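PDB 6N1B: carbohydrate-binding protein from Flavonifractor plautii, which removes the acetyl group from N-acetylgalactosamine, probably that of the blood group A antigen, and binds the related blood group B trisaccharide beside a metal ion. Local coordinates for residues A[79-84]-A[115-120]; A[137-142]-A[200-205]; A[147-152]-A[192-197]. All blocks are in the same frame, centred on the assembly; numbering follows the deposited sequence.

Contact 1 (A[79-84]-A[115-120]); sequences RISIYE and RYHNCD. With CA (calcium ion), chain C; FUC (alpha-L-fucopyranose), chain B; GLA (alpha-D-galactopyranose), chain D.
His117 NE2 and O3 of the galactose share a nearly straight hydrogen bond of 2.7 Å, the sugar oxygen lying in the ring plane at its edge, while from the 79-84 segment Glu84 OE1 comes within 3.5 Å of CD2 of the same imidazole and Ser81 CB packs 3.6 Å from His117 CB. Asp141 binds ND1, which fixes the rotation of the imidazole, and fucose C2 covers one ring face. With CG anti to the backbone N (chi1 -163°) and an extended chain beyond it, Glu84 reaches out beside His117, its CG 3.3 Å from Asn118 O. The two side chains point the same way, ring and carboxylate turned 33° from each other. In one of two modelled conformers Ser81 OG donates to fucose O5 at 2.7 Å. A type I turn runs from Ser81 to Glu84, and two waters tie it to the strand. One joins Ser81 O to Asn118 N, which it meets at 2.9 Å; the other donates to Glu84 OE2 at 2.7 Å and accepts from the backbone N of Asp120. Next to these groups Asp120 OD1 binds calcium at 2.0 Å, together with His272 and four waters. Metal and galactose thus share one pocket, as would be expected of a metal-dependent deacetylase active site.

Contact 2 (A[137-142]-A[200-205]); sequences NWADDQ and DRYDML. With FUC (alpha-L-fucopyranose), chain B; GLA (alpha-D-galactopyranose), chain D.
Ala139 and Arg201 bring the two backbones within 6.0 Å, CA to CA, where the end of a strand faces an irregular loop without beta pairing. Side chains and waters join them instead. Tyr202 OH donates to Asp141 OD1 at 2.6 Å, meeting the anti lone pair of the carboxylate, which lies close to the ring plane and at its edge. Fucose O2 donates to the same oxygen at 3.1 Å, so OD1 serves protein and sugar together. The Tyr202 ring is sandwiched: Arg201 CB sits over the centre of one face and galactose C6 over the centre of the other. The Arg201 chain bends at chi3 (-71°), which brings NH1 to Asp141 O at 2.8 Å; that oxygen lies in the guanidinium plane, while NH1 stands above the plane of the carbonyl. Arg201 NE pairs with Asp227. At the other end Asn137 ND2 donates to Met204 O at 2.9 Å through a bent bond (132°), again from above the carbonyl plane. Both ends of the Asn137 amide also reach the loop through water: one molecule links OD1 to Arg201 O, another links ND2 to Arg201 O and Met204 N. Strand 131-140 runs between strands 116-126 and 148-155, and the loop leads from strand 193-198 to strand 207-212 of the next sheet, with Leu205 resting on Trp271 and His272 of strand 269-278.

Contact 3 (A[147-152]-A[192-197]); sequences GAEVRL and FITAIA
Residues 147-152 and 192-197 form an antiparallel strand pair, interrupted by a classic beta bulge, at the outermost side of a four-stranded sheet. Ala195 and Ile196 both face Val150, and Val150 O accepts from each of their backbone N atoms, at 2.8 Å from Ala195 N and 3.2 Å from Ile196 N. The register shifts by one residue here; Val150 pairs with Ile196 within the bulge, and Leu152 with Ile193 beyond it, their side chains meeting on one face. The other face carries a polar cluster. Glu149 OE1 accepts from Thr194 OG1 at 2.7 Å and forms a salt bridge with Arg151 NE at 2.8 Å, the two donors arriving from opposite faces of the carboxylate plane and so holding it between them. The extended Arg151 chain crosses Phe192: CD makes a CH-pi contact 3.9 Å from the ring centroid, and Phe192 CZ lies over the centre of the guanidinium, the two planes 29° apart. Arg151 also makes a cation-pi contact with Trp138 of strand 131-140, the inner neighbour of strand 148-155, while Val150 and Ile196 pack on Met204 in the loop that follows strand 193-198.

How the contacts relate
All three contacts reach one antiparallel sheet, ordered 116-126, 131-140, 148-155, 193-198; segments 79-84 and 200-205 are loops that lie against it. Contact 1 closes before contact 2 opens, and contact 3 is nested within the loop that contact 2 closes. Centres of contacts 1 and 2 lie about 11 Å apart and those of contacts 2 and 3 about 10 Å; the centres of contacts 1 and 3 are about 15 Å apart, with no touch between them. Contacts 1 and 2 both meet fucose and galactose, whereas contact 3 joins strands 148-155 and 193-198, and neither of its segments touches the sugars. Several such four-stranded sheets in sequence are consistent with a beta-propeller, the sugar site being lined by strand residues as well as by loops.

Contact 1 (A[79-84]-A[115-120])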
loop_
_atom_site.group_PDB
_atom_site.type_symbol
_atom_site.label_atom_id
_atom_site.label_comp_id
_atom_site.label_asym_id
_atom_site.label_seq_id
_atom_site.Cartn_x
_atom_site.Cartn_y
_atom_site.Cartn_z
ATOM N N ARG A 79 -17.421 -8.050 5.337
ATOM C CA ARG A 79 -18.397 -8.961 4.787
ATOM C C ARG A 79 -18.490 -9.027 3.267
ATOM O O ARG A 79 -19.013 -9.987 2.705
ATOM C CB ARG A 79 -19.763 -8.826 5.370
ATOM C CG ARG A 79 -19.864 -8.818 6.918
ATOM C CD ARG A 79 -21.249 -9.122 7.353
ATOM N NE ARG A 79 -21.367 -8.930 8.791
ATOM C CZ ARG A 79 -22.505 -9.163 9.454
ATOM N NH1 ARG A 79 -23.586 -9.608 8.803
ATOM N NH2 ARG A 79 -22.526 -8.908 10.775
ATOM N N ILE A 80 -18.105 -7.956 2.611
ATOM C CA ILE A 80 -18.187 -7.835 1.153
ATOM C C ILE A 80 -17.017 -7.085 0.628
ATOM O O ILE A 80 -16.718 -6.020 1.141
ATOM C CB ILE A 80 -19.543 -7.286 0.690
ATOM C CG1 ILE A 80 -19.727 -7.295 -0.825
ATOM C CG2 ILE A 80 -19.831 -5.915 1.271
ATOM C CD1 ILE A 80 -21.173 -7.171 -1.279
ATOM N N SER A 81 -16.316 -7.726 -0.350
ATOM C CA SER A 81 -15.096 -7.140 -0.904
ATOM C C SER A 81 -15.288 -6.425 -2.229
ATOM O O SER A 81 -14.338 -5.962 -2.860
ATOM C CB SER A 81 -14.012 -8.235 -1.005
ATOM O OG SER A 81 -13.663 -8.656 0.310
ATOM N N ILE A 82 -16.550 -6.303 -2.671
ATOM C CA ILE A 82 -16.852 -5.801 -3.958
ATOM C C ILE A 82 -16.563 -4.360 -4.219
ATOM O O ILE A 82 -16.473 -3.902 -5.340
ATOM C CB ILE A 82 -18.313 -6.179 -4.421
ATOM C CG1 ILE A 82 -18.374 -6.527 -5.943
ATOM C CG2 ILE A 82 -19.260 -5.124 -3.886
ATOM C CD1 ILE A 82 -19.671 -7.033 -6.489
ATOM N N TYR A 83 -16.414 -3.592 -3.100
ATOM C CA TYR A 83 -16.130 -2.138 -3.144
ATOM C C TYR A 83 -14.665 -1.831 -3.125
ATOM O O TYR A 83 -14.307 -0.627 -3.229
ATOM C CB TYR A 83 -16.792 -1.411 -1.973
ATOM C CG TYR A 83 -18.293 -1.676 -1.837
ATOM C CD1 TYR A 83 -19.164 -1.659 -2.844
ATOM C CD2 TYR A 83 -18.821 -1.969 -0.605
ATOM C CE1 TYR A 83 -20.544 -1.899 -2.717
ATOM C CE2 TYR A 83 -20.150 -2.233 -0.431
ATOM C CZ TYR A 83 -21.001 -2.241 -1.490
ATOM O OH TYR A 83 -22.341 -2.519 -1.345
ATOM N N GLU A 84 -13.814 -2.846 -3.063
ATOM C CA GLU A 84 -12.382 -2.704 -2.790
ATOM C C GLU A 84 -11.584 -2.315 -4.050
ATOM O O GLU A 84 -10.611 -3.013 -4.391
ATOM C CB GLU A 84 -11.913 -3.964 -2.073
ATOM C CG GLU A 84 -10.580 -3.848 -1.353
ATOM C CD GLU A 84 -10.239 -4.996 -0.558
ATOM O OE1 GLU A 84 -10.998 -6.025 -0.529
ATOM O OE2 GLU A 84 -9.174 -4.969 0.120
ATOM N N ARG A 115 -17.780 -13.071 -6.670
ATOM C CA ARG A 115 -16.789 -14.091 -6.943
ATOM C C ARG A 115 -15.381 -13.507 -6.983
ATOM O O ARG A 115 -14.411 -14.221 -6.713
ATOM C CB ARG A 115 -17.097 -14.813 -8.269
ATOM C CG ARG A 115 -16.008 -15.843 -8.670
ATOM C CD ARG A 115 -16.434 -16.621 -9.854
ATOM N NE ARG A 115 -15.351 -17.479 -10.254
ATOM C CZ ARG A 115 -15.418 -18.457 -11.113
ATOM N NH1 ARG A 115 -16.607 -18.798 -11.696
ATOM N NH2 ARG A 115 -14.296 -19.110 -11.397
ATOM N N TYR A 116 -15.270 -12.220 -7.355
ATOM C CA TYR A 116 -14.010 -11.562 -7.664
ATOM C C TYR A 116 -13.794 -10.361 -6.758
ATOM O O TYR A 116 -14.801 -9.767 -6.324
ATOM C CB TYR A 116 -13.991 -11.000 -9.080
ATOM C CG TYR A 116 -14.324 -12.055 -10.093
ATOM C CD1 TYR A 116 -13.332 -12.888 -10.665
ATOM C CD2 TYR A 116 -15.610 -12.189 -10.558
ATOM C CE1 TYR A 116 -13.614 -13.904 -11.582
ATOM C CE2 TYR A 116 -15.932 -13.223 -11.485
ATOM C CZ TYR A 116 -14.945 -14.103 -11.960
ATOM O OH TYR A 116 -15.197 -15.129 -12.860
ATOM N N HIS A 117 -12.551 -10.023 -6.466
ATOM C CA HIS A 117 -12.351 -8.727 -5.817
ATOM C C HIS A 117 -10.979 -8.192 -6.164
ATOM O O HIS A 117 -10.026 -8.942 -6.433
ATOM C CB HIS A 117 -12.533 -8.784 -4.246
ATOM C CG HIS A 117 -11.310 -9.325 -3.528
ATOM N ND1 HIS A 117 -10.955 -10.662 -3.533
ATOM C CD2 HIS A 117 -10.399 -8.704 -2.714
ATOM C CE1 HIS A 117 -9.872 -10.810 -2.774
ATOM N NE2 HIS A 117 -9.500 -9.636 -2.277
ATOM N N ASN A 118 -10.874 -6.880 -6.062
ATOM C CA ASN A 118 -9.597 -6.157 -6.203
ATOM C C ASN A 118 -9.067 -5.838 -4.810
ATOM O O ASN A 118 -9.786 -5.889 -3.806
ATOM C CB ASN A 118 -9.811 -4.877 -6.995
ATOM C CG ASN A 118 -10.308 -5.132 -8.399
ATOM O OD1 ASN A 118 -11.402 -4.512 -8.825
ATOM N ND2 ASN A 118 -9.645 -5.935 -9.119
ATOM N N CYS A 119 -7.787 -5.502 -4.740
ATOM C CA CYS A 119 -7.137 -5.161 -3.457
ATOM C C CYS A 119 -5.727 -4.650 -3.687
ATOM O O CYS A 119 -5.183 -4.727 -4.804
ATOM C CB CYS A 119 -7.073 -6.395 -2.478
ATOM S SG CYS A 119 -6.087 -7.754 -3.172
ATOM N N ASP A 120 -5.167 -4.084 -2.633
ATOM C CA ASP A 120 -3.697 -3.996 -2.558
ATOM C C ASP A 120 -3.084 -3.087 -3.601
ATOM O O ASP A 120 -2.137 -3.523 -4.369
ATOM C CB ASP A 120 -3.051 -5.390 -2.647
ATOM C CG ASP A 120 -3.361 -6.307 -1.474
ATOM O OD1 ASP A 120 -4.140 -5.902 -0.602
ATOM O OD2 ASP A 120 -2.981 -7.488 -1.569
HETATM CA CA CA C . -4.922 -6.717 1.004
HETATM C C1 FUC B . -11.921 -11.600 1.335
HETATM C C2 FUC B . -12.036 -12.299 -0.030
HETATM C C3 FUC B . -13.197 -13.316 -0.004
HETATM C C4 FUC B . -14.493 -12.586 0.292
HETATM C C5 FUC B . -14.369 -11.902 1.645
HETATM C C6 FUC B . -15.578 -11.024 2.084
HETATM O O2 FUC B . -10.805 -13.039 -0.293
HETATM O O3 FUC B . -13.341 -13.928 -1.313
HETATM O O4 FUC B . -14.741 -11.639 -0.738
HETATM O O5 FUC B . -13.207 -11.016 1.613
HETATM C C1 GLA D . -8.014 -10.752 2.994
HETATM C C2 GLA D . -7.525 -9.697 1.947
HETATM C C3 GLA D . -7.951 -10.143 0.538
HETATM C C4 GLA D . -7.466 -11.603 0.213
HETATM C C5 GLA D . -7.837 -12.565 1.384
HETATM C C6 GLA D . -7.124 -13.853 1.300
HETATM O O2 GLA D . -8.196 -8.430 2.301
HETATM O O3 GLA D . -7.498 -9.050 -0.586
HETATM O O4 GLA D . -6.102 -11.498 0.039
HETATM O O5 GLA D . -7.359 -12.039 2.699
HETATM O O6 GLA D . -7.538 -14.824 2.355
HETATM O O HOH W 1 -13.388 -5.578 -5.543
HETATM O O HOH W 2 -6.905 -3.485 -0.306
HETATM O O HOH W 3 -6.131 -7.391 2.448
HETATM O O HOH W 4 -5.148 -4.660 1.598
HETATM O O HOH W 5 -6.981 -6.716 0.403
HETATM O O HOH W 6 -4.657 -8.684 0.200
#

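Contact 2 (A[137-142]-A[200-205])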
loop_
_atom_site.group_PDB
_atom_site.type_symbol
_atom_site.label_atom_id
_atom_site.label_comp_id
_atom_site.label_asym_id
_atom_site.label_seq_id
_atom_site.Cartn_x
_atom_site.Cartn_y
_atom_site.Cartn_z
ATOM N N ASN A 137 -3.977 -5.835 -7.140
ATOM C CA ASN A 137 -4.188 -7.287 -7.224
ATOM C C ASN A 137 -5.633 -7.578 -7.476
ATOM O O ASN A 137 -6.493 -7.026 -6.769
ATOM C CB ASN A 137 -3.666 -7.920 -5.943
ATOM C CG ASN A 137 -3.693 -9.400 -5.980
ATOM O OD1 ASN A 137 -4.809 -9.967 -6.055
ATOM N ND2 ASN A 137 -2.537 -10.080 -5.887
ATOM N N TRP A 138 -5.927 -8.376 -8.444
ATOM C CA TRP A 138 -7.229 -8.854 -8.765
ATOM C C TRP A 138 -7.306 -10.359 -8.508
ATOM O O TRP A 138 -6.407 -11.093 -8.989
ATOM C CB TRP A 138 -7.629 -8.611 -10.241
ATOM C CG TRP A 138 -8.835 -9.305 -10.776
ATOM C CD1 TRP A 138 -10.147 -8.823 -10.681
ATOM C CD2 TRP A 138 -8.896 -10.558 -11.466
ATOM N NE1 TRP A 138 -10.985 -9.704 -11.325
ATOM C CE2 TRP A 138 -10.247 -10.763 -11.828
ATOM C CE3 TRP A 138 -7.940 -11.452 -11.913
ATOM C CZ2 TRP A 138 -10.641 -11.812 -12.607
ATOM C CZ3 TRP A 138 -8.327 -12.569 -12.653
ATOM C CH2 TRP A 138 -9.677 -12.763 -12.976
ATOM N N ALA A 139 -8.350 -10.850 -7.838
ATOM C CA ALA A 139 -8.447 -12.301 -7.570
ATOM C C ALA A 139 -9.816 -12.811 -8.010
ATOM O O ALA A 139 -10.850 -12.164 -7.761
ATOM C CB ALA A 139 -8.309 -12.549 -6.078
ATOM N N ASP A 140 -9.803 -13.987 -8.599
ATOM C CA ASP A 140 -10.941 -14.872 -8.648
ATOM C C ASP A 140 -10.939 -15.682 -7.364
ATOM O O ASP A 140 -10.089 -16.523 -7.202
ATOM C CB ASP A 140 -10.794 -15.807 -9.875
ATOM C CG ASP A 140 -11.923 -16.853 -10.047
ATOM O OD1 ASP A 140 -12.760 -16.918 -9.135
ATOM O OD2 ASP A 140 -11.898 -17.542 -11.124
ATOM N N ASP A 141 -11.833 -15.349 -6.435
ATOM C CA ASP A 141 -11.752 -16.014 -5.173
ATOM C C ASP A 141 -12.298 -17.424 -5.145
ATOM O O ASP A 141 -12.238 -18.095 -4.110
ATOM C CB ASP A 141 -12.432 -15.180 -4.104
ATOM C CG ASP A 141 -11.720 -13.845 -3.854
ATOM O OD1 ASP A 141 -10.605 -13.832 -3.243
ATOM O OD2 ASP A 141 -12.252 -12.803 -4.357
ATOM N N GLN A 142 -12.903 -17.869 -6.248
ATOM C CA GLN A 142 -13.431 -19.241 -6.282
ATOM C C GLN A 142 -12.349 -20.282 -6.343
ATOM O O GLN A 142 -11.492 -20.250 -7.253
ATOM C CB GLN A 142 -14.361 -19.387 -7.489
ATOM C CG GLN A 142 -15.060 -20.744 -7.555
ATOM C CD GLN A 142 -16.236 -20.789 -8.462
ATOM O OE1 GLN A 142 -16.356 -21.709 -9.229
ATOM N NE2 GLN A 142 -17.155 -19.837 -8.341
ATOM N N ASP A 200 -2.700 -19.648 -8.737
ATOM C CA ASP A 200 -3.122 -19.687 -7.313
ATOM C C ASP A 200 -3.759 -18.345 -7.001
ATOM O O ASP A 200 -3.453 -17.316 -7.658
ATOM C CB ASP A 200 -1.902 -20.007 -6.416
ATOM C CG ASP A 200 -1.560 -21.512 -6.456
ATOM O OD1 ASP A 200 -2.447 -22.318 -6.780
ATOM O OD2 ASP A 200 -0.460 -21.820 -6.308
ATOM N N ARG A 201 -4.570 -18.337 -5.993
ATOM C CA ARG A 201 -5.372 -17.082 -5.713
ATOM C C ARG A 201 -4.634 -16.034 -4.896
ATOM O O ARG A 201 -4.889 -14.852 -5.115
ATOM C CB ARG A 201 -6.611 -17.432 -4.902
ATOM C CG ARG A 201 -7.659 -18.178 -5.764
ATOM C CD ARG A 201 -8.873 -18.643 -4.944
ATOM N NE ARG A 201 -8.424 -19.763 -4.066
ATOM C CZ ARG A 201 -9.152 -20.269 -3.095
ATOM N NH1 ARG A 201 -10.394 -19.879 -2.905
ATOM N NH2 ARG A 201 -8.630 -21.270 -2.382
ATOM N N TYR A 202 -3.641 -16.396 -4.031
ATOM C CA TYR A 202 -3.194 -15.535 -2.984
ATOM C C TYR A 202 -1.705 -15.525 -2.831
ATOM O O TYR A 202 -1.132 -15.295 -1.758
ATOM C CB TYR A 202 -3.895 -15.851 -1.650
ATOM C CG TYR A 202 -5.422 -15.856 -1.780
ATOM C CD1 TYR A 202 -6.133 -14.714 -2.246
ATOM C CD2 TYR A 202 -6.144 -16.933 -1.379
ATOM C CE1 TYR A 202 -7.477 -14.739 -2.370
ATOM C CE2 TYR A 202 -7.515 -16.944 -1.532
ATOM C CZ TYR A 202 -8.213 -15.897 -2.032
ATOM O OH TYR A 202 -9.569 -15.960 -2.213
ATOM N N ASP A 203 -0.977 -15.672 -3.957
ATOM C CA ASP A 203 0.487 -15.792 -3.878
ATOM C C ASP A 203 1.247 -14.587 -4.331
ATOM O O ASP A 203 2.455 -14.668 -4.390
ATOM C CB ASP A 203 0.980 -17.056 -4.595
ATOM C CG ASP A 203 0.909 -17.085 -6.101
ATOM O OD1 ASP A 203 0.593 -16.042 -6.742
ATOM O OD2 ASP A 203 1.220 -18.146 -6.717
ATOM N N MET A 204 0.552 -13.427 -4.510
ATOM C CA MET A 204 1.197 -12.177 -4.912
ATOM C C MET A 204 0.562 -10.988 -4.165
ATOM O O MET A 204 0.164 -10.002 -4.765
ATOM C CB MET A 204 1.046 -11.965 -6.483
ATOM C CG MET A 204 1.364 -12.929 -7.319
ATOM S SD MET A 204 1.157 -12.545 -9.013
ATOM C CE MET A 204 -0.563 -12.712 -9.413
ATOM N N LEU A 205 0.317 -11.148 -2.850
ATOM C CA LEU A 205 -0.351 -10.118 -2.089
ATOM C C LEU A 205 0.500 -8.889 -1.869
ATOM O O LEU A 205 1.717 -8.935 -1.704
ATOM C CB LEU A 205 -0.863 -10.617 -0.755
ATOM C CG LEU A 205 -1.793 -11.868 -0.760
ATOM C CD1 LEU A 205 -2.360 -12.112 0.560
ATOM C CD2 LEU A 205 -2.913 -11.690 -1.807
HETATM C C1 FUC B . -11.921 -11.600 1.335
HETATM C C2 FUC B . -12.036 -12.299 -0.030
HETATM C C3 FUC B . -13.197 -13.316 -0.004
HETATM C C4 FUC B . -14.493 -12.586 0.292
HETATM C C5 FUC B . -14.369 -11.902 1.645
HETATM C C6 FUC B . -15.578 -11.024 2.084
HETATM O O2 FUC B . -10.805 -13.039 -0.293
HETATM O O3 FUC B . -13.341 -13.928 -1.313
HETATM O O4 FUC B . -14.741 -11.639 -0.738
HETATM O O5 FUC B . -13.207 -11.016 1.613
HETATM C C1 GLA D . -8.014 -10.752 2.994
HETATM C C2 GLA D . -7.525 -9.697 1.947
HETATM C C3 GLA D . -7.951 -10.143 0.538
HETATM C C4 GLA D . -7.466 -11.603 0.213
HETATM C C5 GLA D . -7.837 -12.565 1.384
HETATM C C6 GLA D . -7.124 -13.853 1.300
HETATM O O2 GLA D . -8.196 -8.430 2.301
HETATM O O3 GLA D . -7.498 -9.050 -0.586
HETATM O O4 GLA D . -6.102 -11.498 0.039
HETATM O O5 GLA D . -7.359 -12.039 2.699
HETATM O O6 GLA D . -7.538 -14.824 2.355
HETATM O O HOH W 7 -2.250 -12.950 -5.250
HETATM O O HOH W 8 -4.899 -12.242 -4.572
#

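Contact 3 (A[147-152]-A[192-197])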
loop_
_atom_site.group_PDB
_atom_site.type_symbol
_atom_site.label_atom_id
_atom_site.label_comp_id
_atom_site.label_asym_id
_atom_site.label_seq_id
_atom_site.Cartn_x
_atom_site.Cartn_y
_atom_site.Cartn_z
ATOM N N GLY A 147 -7.341 -18.068 -10.617
ATOM C CA GLY A 147 -6.276 -17.514 -9.829
ATOM C C GLY A 147 -6.361 -16.019 -9.639
ATOM O O GLY A 147 -7.386 -15.484 -9.279
ATOM N N ALA A 148 -5.232 -15.338 -9.861
ATOM C CA ALA A 148 -5.158 -13.904 -9.621
ATOM C C ALA A 148 -4.212 -13.244 -10.599
ATOM O O ALA A 148 -3.454 -13.917 -11.351
ATOM C CB ALA A 148 -4.676 -13.616 -8.205
ATOM N N GLU A 149 -4.218 -11.914 -10.588
ATOM C CA GLU A 149 -3.353 -11.141 -11.425
ATOM C C GLU A 149 -2.890 -9.882 -10.654
ATOM O O GLU A 149 -3.603 -9.361 -9.801
ATOM C CB GLU A 149 -4.053 -10.634 -12.698
ATOM C CG GLU A 149 -4.441 -11.742 -13.662
ATOM C CD GLU A 149 -5.066 -11.263 -14.946
ATOM O OE1 GLU A 149 -5.205 -10.038 -15.176
ATOM O OE2 GLU A 149 -5.397 -12.111 -15.789
ATOM N N VAL A 150 -1.686 -9.420 -10.975
ATOM C CA VAL A 150 -1.290 -8.015 -10.720
ATOM C C VAL A 150 -1.581 -7.227 -11.957
ATOM O O VAL A 150 -1.100 -7.619 -13.036
ATOM C CB VAL A 150 0.190 -7.896 -10.237
ATOM C CG1 VAL A 150 0.561 -6.438 -10.113
ATOM C CG2 VAL A 150 0.406 -8.655 -8.945
ATOM N N ARG A 151 -2.414 -6.207 -11.843
ATOM C CA ARG A 151 -2.857 -5.343 -12.958
ATOM C C ARG A 151 -2.310 -3.937 -12.754
ATOM O O ARG A 151 -1.843 -3.566 -11.689
ATOM C CB ARG A 151 -4.357 -5.373 -13.013
ATOM C CG ARG A 151 -4.915 -6.742 -13.358
ATOM C CD ARG A 151 -6.452 -6.836 -13.363
ATOM N NE ARG A 151 -6.853 -8.131 -13.853
ATOM C CZ ARG A 151 -8.113 -8.477 -14.184
ATOM N NH1 ARG A 151 -9.116 -7.714 -13.800
ATOM N NH2 ARG A 151 -8.302 -9.545 -14.942
ATOM N N LEU A 152 -2.383 -3.179 -13.844
ATOM C CA LEU A 152 -1.701 -1.877 -13.958
ATOM C C LEU A 152 -2.523 -0.922 -14.807
ATOM O O LEU A 152 -3.008 -1.302 -15.920
ATOM C CB LEU A 152 -0.357 -2.097 -14.598
ATOM C CG LEU A 152 0.450 -0.898 -15.072
ATOM C CD1 LEU A 152 0.831 0.048 -13.927
ATOM C CD2 LEU A 152 1.695 -1.349 -15.816
ATOM N N PHE A 192 -6.755 -1.991 -18.839
ATOM C CA PHE A 192 -5.654 -2.225 -17.924
ATOM C C PHE A 192 -4.653 -3.141 -18.572
ATOM O O PHE A 192 -5.022 -3.843 -19.526
ATOM C CB PHE A 192 -6.166 -2.751 -16.531
ATOM C CG PHE A 192 -6.838 -4.079 -16.619
ATOM C CD1 PHE A 192 -6.078 -5.272 -16.703
ATOM C CD2 PHE A 192 -8.237 -4.159 -16.793
ATOM C CE1 PHE A 192 -6.697 -6.462 -16.795
ATOM C CE2 PHE A 192 -8.828 -5.365 -16.961
ATOM C CZ PHE A 192 -8.067 -6.509 -16.957
ATOM N N ILE A 193 -3.480 -3.243 -17.990
ATOM C CA ILE A 193 -2.438 -4.205 -18.346
ATOM C C ILE A 193 -2.381 -5.271 -17.278
ATOM O O ILE A 193 -2.338 -4.936 -16.108
ATOM C CB ILE A 193 -1.098 -3.473 -18.567
ATOM C CG1 ILE A 193 -1.131 -2.492 -19.728
ATOM C CG2 ILE A 193 0.093 -4.444 -18.685
ATOM C CD1 ILE A 193 0.007 -1.523 -19.836
ATOM N N THR A 194 -2.282 -6.549 -17.727
ATOM C CA THR A 194 -1.967 -7.645 -16.822
ATOM C C THR A 194 -0.451 -7.702 -16.692
ATOM O O THR A 194 0.241 -8.026 -17.678
ATOM C CB THR A 194 -2.573 -8.956 -17.245
ATOM O OG1 THR A 194 -3.974 -8.878 -17.311
ATOM C CG2 THR A 194 -2.057 -10.079 -16.370
ATOM N N ALA A 195 0.109 -7.323 -15.551
ATOM C CA ALA A 195 1.553 -7.373 -15.278
ATOM C C ALA A 195 1.983 -8.776 -14.969
ATOM O O ALA A 195 3.064 -9.187 -15.438
ATOM C CB ALA A 195 1.907 -6.399 -14.208
ATOM N N ILE A 196 1.256 -9.512 -14.130
ATOM C CA ILE A 196 1.599 -10.868 -13.677
ATOM C C ILE A 196 0.334 -11.623 -13.542
ATOM O O ILE A 196 -0.663 -11.070 -13.038
ATOM C CB ILE A 196 2.406 -10.877 -12.325
ATOM C CG1 ILE A 196 3.529 -9.841 -12.323
ATOM C CG2 ILE A 196 2.965 -12.217 -12.026
ATOM C CD1 ILE A 196 4.100 -9.616 -10.984
ATOM N N ALA A 197 0.356 -12.938 -13.907
ATOM C CA ALA A 197 -0.779 -13.822 -13.621
ATOM C C ALA A 197 -0.273 -15.027 -12.844
ATOM O O ALA A 197 0.868 -15.510 -13.077
ATOM C CB ALA A 197 -1.491 -14.253 -14.853
#